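PDB 1TE5: glutamine amidotransferase type-2 domain-containing protein from Pseudomonas aeruginosa PAO1, which is predicted to be a class II glutamine amidotransferase, probably releasing ammonia from glutamine for transfer to an acceptor that is not known. Local coordinates for residues G37-E42 / V46-D51; T91-R96 / Y102-H107. All blocks are in the same frame, centred on the assembly; numbering follows the deposited sequence.

Overall arrangement
Contacts 1 and 2 are two antiparallel beta hairpins, successive along the chain, with centres about 9 Å apart. Each forms the edge of a different sheet within the chain; both are largely buried, their facing sides against each other and their outer faces against helices, and both touch the second subunit. Contact 1 carries the Arg47-Glu42 salt bridge and the Phe40 and Phe49 rings on its outer face, where helix 59-66 touches Ile38 and Phe49. In contact 2 the strands are joined by backbone hydrogen bonds, with Phe94, Arg96 and Phe105 lying under helix 128-143. The facing sides meet through Leu48, Pro93 and Ile95, and Tyr41 OH of contact 1 probably hydrogen-bonds to Thr104 OG1 (2.7 Å) of contact 2.

Contact 1 of 2, residues G37-E42 / V46-D51; sequences GIAFYE and VRLFQD
Residues 37-42 and 46-51 run antiparallel at 162°, their axes 4.6 Å apart at closest, with Ile38-Phe49 and Phe40-Arg47 as hydrogen-bonded pairs and Gly37-Gln50, Ala39-Leu48 and Tyr41-Val46 as the non-hydrogen-bonded pairs. Arg47 stretches from CG to NE across the Phe40 ring: its CB sits over one face, 4.0 Å from the centroid in a CH-pi contact, and its CD reaches Phe40 CZ at 3.5 Å. With chi1 at 60°, Phe40 CG is wedged between backbone N and carbonyl carbon, which leans the ring toward the partner strand. There the ring meets Phe49 rim to rim, Phe40 CE2 to Phe49 CE1 at 3.3 Å, the planes only 18° apart. Beyond the ring Arg47 grips Glu42 side-on with two nitrogens. In this salt bridge Arg47 NE meets Glu42 OE1 at 2.8 Å, almost straight, from above the carboxylate plane; Arg47 NH1 meets Glu42 OE2 at 2.9 Å on the syn side, somewhat out of that plane. The hairpin forms one edge of an antiparallel sheet in the sandwich of the Ntn-hydrolase fold, strand 73-80 pairing with residues 37-42 on their other side. Helix 59-66 covers Ile38 and Phe49 through Val64. At the subunit interface Phe49 packs on Phe49 of the second subunit, and the Arg47 guanidinium also bonds the backbone oxygens of Gln50 and Asp51 of the second subunit and forms a salt bridge with that Asp51, so several acceptors fix its rotation. On the other face, turned to strand 101-108, Val46 CB lies over the Tyr41 ring, 4.2 Å from its centroid, and Ala39 CB touches Leu48 CD1 at 3.8 Å.

Contact 2 of 2, residues T91-R96 / Y102-H107; sequences THPFIR and YWTFAH
Ile95 and Thr104 adopt matching first torsions (chi1 -52° and -67°), each with one branch, Ile95 CG1 and Thr104 OG1, anti to its carbonyl carbon, and the two side chains lie side by side, pointing the same way. They form a non-hydrogen-bonded pair in the antiparallel hairpin of strands 94-98 and 101-108, at one edge of the second sheet of the Ntn-hydrolase sandwich. Their face is turned to the other sheet, where Leu48 packs on Ile95 and Ile75 on Thr104, and Thr104 OG1 is hydrogen-bonded to Tyr41 OH of the neighbouring hairpin. Ile95 CG2, anti to the backbone N, reaches diagonally across to Tyr102 CB of the partner strand at 4.0 Å.

The hydrogen-bonded pairs flank this one. Phe94 and Phe105 exchange two bonds of 2.9 Å between backbone N and O, whereas Arg96 N to Trp103 O is longer at 3.1 Å. Trp103 N donates to Arg96 O from above the carbonyl plane, 41° out of it. On the face opposite Ile95, Phe94 CD1 approaches the edge of the Phe105 ring, 4.4 Å from Phe105 CD2, and both rings pack against Phe133 of helix 128-143. Arg96 bends back to bond its NE to Ile95 O, while its NH1 makes a salt bridge with Glu130 of that helix.

Before the strand, a cis peptide bond leads into Pro93, whose CB lies 3.1 Å from Phe105 O and also touches Ala106 CB. The preceding His92 has Phe94 CE1 over the centre of its ring and presents its edge to the backbone N of His107. Ser129 OG hydrogen-bonds both imidazoles, at His92 NE2 and His107 ND1, and His92 CD2 lies 3.4 Å from His107 N.

Contact 1 of 2, residues G37-E42 / V46-D51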
loop_
_atom_site.group_PDB
_atom_site.type_symbol
_atom_site.label_atom_id
_atom_site.label_comp_id
_atom_site.label_asym_id
_atom_site.label_seq_id
_atom_site.Cartn_x
_atom_site.Cartn_y
_atom_site.Cartn_z
ATOM N N GLY A 37 -1.791 11.630 -3.044
ATOM C CA GLY A 37 -1.991 10.204 -2.908
ATOM C C GLY A 37 -2.805 9.672 -4.063
ATOM O O GLY A 37 -3.781 10.290 -4.489
ATOM N N ILE A 38 -2.386 8.530 -4.594
ATOM C CA ILE A 38 -3.073 7.907 -5.712
ATOM C C ILE A 38 -3.108 6.401 -5.512
ATOM O O ILE A 38 -2.066 5.746 -5.473
ATOM C CB ILE A 38 -2.354 8.205 -7.044
ATOM C CG1 ILE A 38 -2.317 9.714 -7.293
ATOM C CG2 ILE A 38 -3.055 7.494 -8.192
ATOM C CD1 ILE A 38 -1.360 10.130 -8.378
ATOM N N ALA A 39 -4.313 5.869 -5.343
ATOM C CA ALA A 39 -4.512 4.443 -5.171
ATOM C C ALA A 39 -5.330 3.970 -6.352
ATOM O O ALA A 39 -6.167 4.703 -6.860
ATOM C CB ALA A 39 -5.243 4.166 -3.879
ATOM N N PHE A 40 -5.013 2.788 -6.858
ATOM C CA PHE A 40 -5.755 2.223 -7.971
ATOM C C PHE A 40 -5.734 0.704 -7.902
ATOM O O PHE A 40 -4.911 0.122 -7.196
ATOM C CB PHE A 40 -5.248 2.749 -9.322
ATOM C CG PHE A 40 -3.811 2.443 -9.604
ATOM C CD1 PHE A 40 -3.460 1.332 -10.375
ATOM C CD2 PHE A 40 -2.806 3.285 -9.134
ATOM C CE1 PHE A 40 -2.119 1.058 -10.680
ATOM C CE2 PHE A 40 -1.465 3.028 -9.427
ATOM C CZ PHE A 40 -1.120 1.910 -10.204
ATOM N N TYR A 41 -6.652 0.062 -8.614
ATOM C CA TYR A 41 -6.749 -1.387 -8.577
ATOM C C TYR A 41 -6.282 -2.143 -9.800
ATOM O O TYR A 41 -6.396 -1.676 -10.920
ATOM C CB TYR A 41 -8.181 -1.787 -8.252
ATOM C CG TYR A 41 -8.638 -1.273 -6.916
ATOM C CD1 TYR A 41 -9.005 0.061 -6.752
ATOM C CD2 TYR A 41 -8.700 -2.117 -5.816
ATOM C CE1 TYR A 41 -9.422 0.544 -5.521
ATOM C CE2 TYR A 41 -9.115 -1.649 -4.582
ATOM C CZ TYR A 41 -9.475 -0.321 -4.440
ATOM O OH TYR A 41 -9.883 0.134 -3.214
ATOM N N GLU A 42 -5.791 -3.350 -9.558
ATOM C CA GLU A 42 -5.312 -4.260 -10.585
ATOM C C GLU A 42 -5.909 -5.621 -10.243
ATOM O O GLU A 42 -5.258 -6.542 -9.740
ATOM C CB GLU A 42 -3.794 -4.361 -10.483
ATOM C CG GLU A 42 -3.063 -4.474 -11.799
ATOM C CD GLU A 42 -1.595 -4.088 -11.673
ATOM O OE1 GLU A 42 -1.299 -2.871 -11.639
ATOM O OE2 GLU A 42 -0.741 -5.000 -11.608
ATOM N N VAL A 46 -4.525 -3.691 -4.848
ATOM C CA VAL A 46 -4.482 -2.231 -4.903
ATOM C C VAL A 46 -3.057 -1.693 -4.795
ATOM O O VAL A 46 -2.224 -2.242 -4.069
ATOM C CB VAL A 46 -5.363 -1.600 -3.780
ATOM C CG1 VAL A 46 -4.942 -2.103 -2.427
ATOM C CG2 VAL A 46 -5.262 -0.095 -3.800
ATOM N N ARG A 47 -2.759 -0.661 -5.576
ATOM C CA ARG A 47 -1.446 -0.023 -5.538
ATOM C C ARG A 47 -1.601 1.358 -4.912
ATOM O O ARG A 47 -2.542 2.078 -5.217
ATOM C CB ARG A 47 -0.855 0.108 -6.939
ATOM C CG ARG A 47 -0.543 -1.212 -7.605
ATOM C CD ARG A 47 0.265 -0.991 -8.855
ATOM N NE ARG A 47 0.487 -2.221 -9.609
ATOM C CZ ARG A 47 1.529 -3.031 -9.450
ATOM N NH1 ARG A 47 1.633 -4.122 -10.192
ATOM N NH2 ARG A 47 2.466 -2.753 -8.549
ATOM N N LEU A 48 -0.679 1.726 -4.036
ATOM C CA LEU A 48 -0.748 3.017 -3.373
ATOM C C LEU A 48 0.577 3.777 -3.424
ATOM O O LEU A 48 1.627 3.258 -3.029
ATOM C CB LEU A 48 -1.175 2.835 -1.913
ATOM C CG LEU A 48 -1.270 4.090 -1.037
ATOM C CD1 LEU A 48 -2.377 5.019 -1.535
ATOM C CD2 LEU A 48 -1.515 3.675 0.398
ATOM N N PHE A 49 0.511 5.006 -3.924
ATOM C CA PHE A 49 1.669 5.883 -4.019
ATOM C C PHE A 49 1.206 7.163 -3.344
ATOM O O PHE A 49 0.203 7.753 -3.753
ATOM C CB PHE A 49 2.016 6.186 -5.477
ATOM C CG PHE A 49 2.237 4.966 -6.331
ATOM C CD1 PHE A 49 1.187 4.408 -7.063
ATOM C CD2 PHE A 49 3.500 4.379 -6.422
ATOM C CE1 PHE A 49 1.391 3.288 -7.869
ATOM C CE2 PHE A 49 3.712 3.255 -7.230
ATOM C CZ PHE A 49 2.649 2.712 -7.954
ATOM N N GLN A 50 1.903 7.578 -2.293
ATOM C CA GLN A 50 1.530 8.794 -1.575
ATOM C C GLN A 50 2.744 9.463 -0.947
ATOM O O GLN A 50 3.773 8.830 -0.726
ATOM C CB GLN A 50 0.497 8.479 -0.495
ATOM C CG GLN A 50 1.060 7.751 0.691
ATOM C CD GLN A 50 0.010 7.032 1.495
ATOM O OE1 GLN A 50 -1.069 7.560 1.738
ATOM N NE2 GLN A 50 0.323 5.807 1.906
ATOM N N ASP A 51 2.593 10.725 -0.579
ATOM C CA ASP A 51 3.700 11.479 -0.017
ATOM C C ASP A 51 3.181 12.723 0.673
ATOM O O ASP A 51 2.332 13.421 0.137
ATOM C CB ASP A 51 4.628 11.903 -1.158
ATOM C CG ASP A 51 6.079 12.028 -0.732
ATOM O OD1 ASP A 51 6.779 12.882 -1.311
ATOM O OD2 ASP A 51 6.538 11.258 0.143
#

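Contact 2 of 2, residues T91-R96 / Y102-H107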
loop_
_atom_site.group_PDB
_atom_site.type_symbol
_atom_site.label_atom_id
_atom_site.label_comp_id
_atom_site.label_asym_id
_atom_site.label_seq_id
_atom_site.Cartn_x
_atom_site.Cartn_y
_atom_site.Cartn_z
ATOM N N THR A 91 -1.344 11.074 5.403
ATOM C CA THR A 91 -1.519 11.342 3.980
ATOM C C THR A 91 -2.584 10.400 3.366
ATOM O O THR A 91 -2.599 9.209 3.662
ATOM C CB THR A 91 -0.160 11.177 3.261
ATOM O OG1 THR A 91 0.816 12.021 3.892
ATOM C CG2 THR A 91 -0.264 11.547 1.805
ATOM N N HIS A 92 -3.501 10.986 2.592
ATOM C CA HIS A 92 -4.585 10.272 1.915
ATOM C C HIS A 92 -4.060 9.708 0.606
ATOM O O HIS A 92 -3.107 10.230 0.042
ATOM C CB HIS A 92 -5.721 11.230 1.522
ATOM C CG HIS A 92 -6.374 11.937 2.666
ATOM N ND1 HIS A 92 -5.667 12.494 3.711
ATOM C CD2 HIS A 92 -7.672 12.231 2.892
ATOM C CE1 HIS A 92 -6.504 13.106 4.529
ATOM N NE2 HIS A 92 -7.728 12.960 4.053
ATOM N N PRO A 93 -4.714 8.665 0.075
ATOM C CA PRO A 93 -5.893 7.998 0.640
ATOM C C PRO A 93 -5.510 6.897 1.651
ATOM O O PRO A 93 -4.334 6.593 1.808
ATOM C CB PRO A 93 -6.582 7.430 -0.599
ATOM C CG PRO A 93 -5.449 7.136 -1.510
ATOM C CD PRO A 93 -4.564 8.337 -1.357
ATOM N N PHE A 94 -6.509 6.326 2.328
ATOM C CA PHE A 94 -6.277 5.275 3.319
ATOM C C PHE A 94 -6.870 3.940 2.858
ATOM O O PHE A 94 -7.911 3.907 2.198
ATOM C CB PHE A 94 -6.863 5.681 4.676
ATOM C CG PHE A 94 -6.317 6.975 5.203
ATOM C CD1 PHE A 94 -7.070 8.140 5.143
ATOM C CD2 PHE A 94 -5.037 7.033 5.750
ATOM C CE1 PHE A 94 -6.549 9.345 5.624
ATOM C CE2 PHE A 94 -4.509 8.227 6.231
ATOM C CZ PHE A 94 -5.265 9.382 6.169
ATOM N N ILE A 95 -6.195 2.846 3.204
ATOM C CA ILE A 95 -6.637 1.505 2.822
ATOM C C ILE A 95 -6.861 0.608 4.037
ATOM O O ILE A 95 -6.149 0.705 5.038
ATOM C CB ILE A 95 -5.605 0.815 1.898
ATOM C CG1 ILE A 95 -5.254 1.721 0.718
ATOM C CG2 ILE A 95 -6.138 -0.532 1.399
ATOM C CD1 ILE A 95 -4.264 1.107 -0.223
ATOM N N ARG A 96 -7.850 -0.276 3.930
ATOM C CA ARG A 96 -8.177 -1.227 4.988
ATOM C C ARG A 96 -9.077 -2.306 4.409
ATOM O O ARG A 96 -10.000 -2.000 3.651
ATOM C CB ARG A 96 -8.857 -0.521 6.163
ATOM C CG ARG A 96 -8.281 -0.929 7.507
ATOM C CD ARG A 96 -8.205 0.226 8.501
ATOM N NE ARG A 96 -7.265 1.208 7.981
ATOM C CZ ARG A 96 -6.564 2.051 8.730
ATOM N NH1 ARG A 96 -5.747 2.910 8.151
ATOM N NH2 ARG A 96 -6.667 2.038 10.055
ATOM N N TYR A 102 -10.060 -4.807 -0.498
ATOM C CA TYR A 102 -9.313 -3.666 0.034
ATOM C C TYR A 102 -10.169 -2.425 -0.157
ATOM O O TYR A 102 -10.637 -2.158 -1.254
ATOM C CB TYR A 102 -7.960 -3.494 -0.674
ATOM C CG TYR A 102 -6.909 -4.523 -0.296
ATOM C CD1 TYR A 102 -6.357 -5.370 -1.260
ATOM C CD2 TYR A 102 -6.465 -4.662 1.030
ATOM C CE1 TYR A 102 -5.408 -6.324 -0.922
ATOM C CE2 TYR A 102 -5.514 -5.625 1.373
ATOM C CZ TYR A 102 -4.994 -6.444 0.394
ATOM O OH TYR A 102 -4.078 -7.415 0.725
ATOM N N TRP A 103 -10.444 -1.713 0.921
ATOM C CA TRP A 103 -11.244 -0.505 0.812
ATOM C C TRP A 103 -10.326 0.696 0.731
ATOM O O TRP A 103 -9.336 0.765 1.461
ATOM C CB TRP A 103 -12.185 -0.358 2.011
ATOM C CG TRP A 103 -13.440 -1.150 1.884
ATOM C CD1 TRP A 103 -13.546 -2.482 1.591
ATOM C CD2 TRP A 103 -14.779 -0.674 2.069
ATOM N NE1 TRP A 103 -14.869 -2.863 1.585
ATOM C CE2 TRP A 103 -15.646 -1.772 1.874
ATOM C CE3 TRP A 103 -15.331 0.574 2.388
ATOM C CZ2 TRP A 103 -17.031 -1.662 1.991
ATOM C CZ3 TRP A 103 -16.713 0.682 2.505
ATOM C CH2 TRP A 103 -17.544 -0.432 2.304
ATOM N N THR A 104 -10.681 1.662 -0.108
ATOM C CA THR A 104 -9.882 2.874 -0.285
ATOM C C THR A 104 -10.752 4.088 0.064
ATOM O O THR A 104 -11.920 4.150 -0.315
ATOM C CB THR A 104 -9.329 2.965 -1.737
ATOM O OG1 THR A 104 -8.372 1.917 -1.961
ATOM C CG2 THR A 104 -8.635 4.292 -1.962
ATOM N N PHE A 105 -10.192 5.038 0.807
ATOM C CA PHE A 105 -10.929 6.218 1.242
ATOM C C PHE A 105 -10.151 7.530 1.078
ATOM O O PHE A 105 -8.972 7.625 1.419
ATOM C CB PHE A 105 -11.306 6.008 2.709
ATOM C CG PHE A 105 -12.059 7.149 3.344
ATOM C CD1 PHE A 105 -13.445 7.173 3.345
ATOM C CD2 PHE A 105 -11.379 8.151 4.032
ATOM C CE1 PHE A 105 -14.143 8.172 4.027
ATOM C CE2 PHE A 105 -12.073 9.156 4.715
ATOM C CZ PHE A 105 -13.454 9.161 4.711
ATOM N N ALA A 106 -10.821 8.544 0.547
ATOM C CA ALA A 106 -10.216 9.854 0.376
ATOM C C ALA A 106 -11.250 10.882 0.818
ATOM O O ALA A 106 -12.404 10.833 0.391
ATOM C CB ALA A 106 -9.817 10.072 -1.068
ATOM N N HIS A 107 -10.835 11.793 1.695
ATOM C CA HIS A 107 -11.726 12.820 2.221
ATOM C C HIS A 107 -11.159 14.239 2.096
ATOM O O HIS A 107 -9.988 14.494 2.393
ATOM C CB HIS A 107 -11.996 12.484 3.683
ATOM C CG HIS A 107 -12.536 13.647 4.465
ATOM N ND1 HIS A 107 -12.079 13.987 5.721
ATOM C CD2 HIS A 107 -13.495 14.553 4.159
ATOM C CE1 HIS A 107 -12.737 15.045 6.157
ATOM N NE2 HIS A 107 -13.601 15.410 5.227
#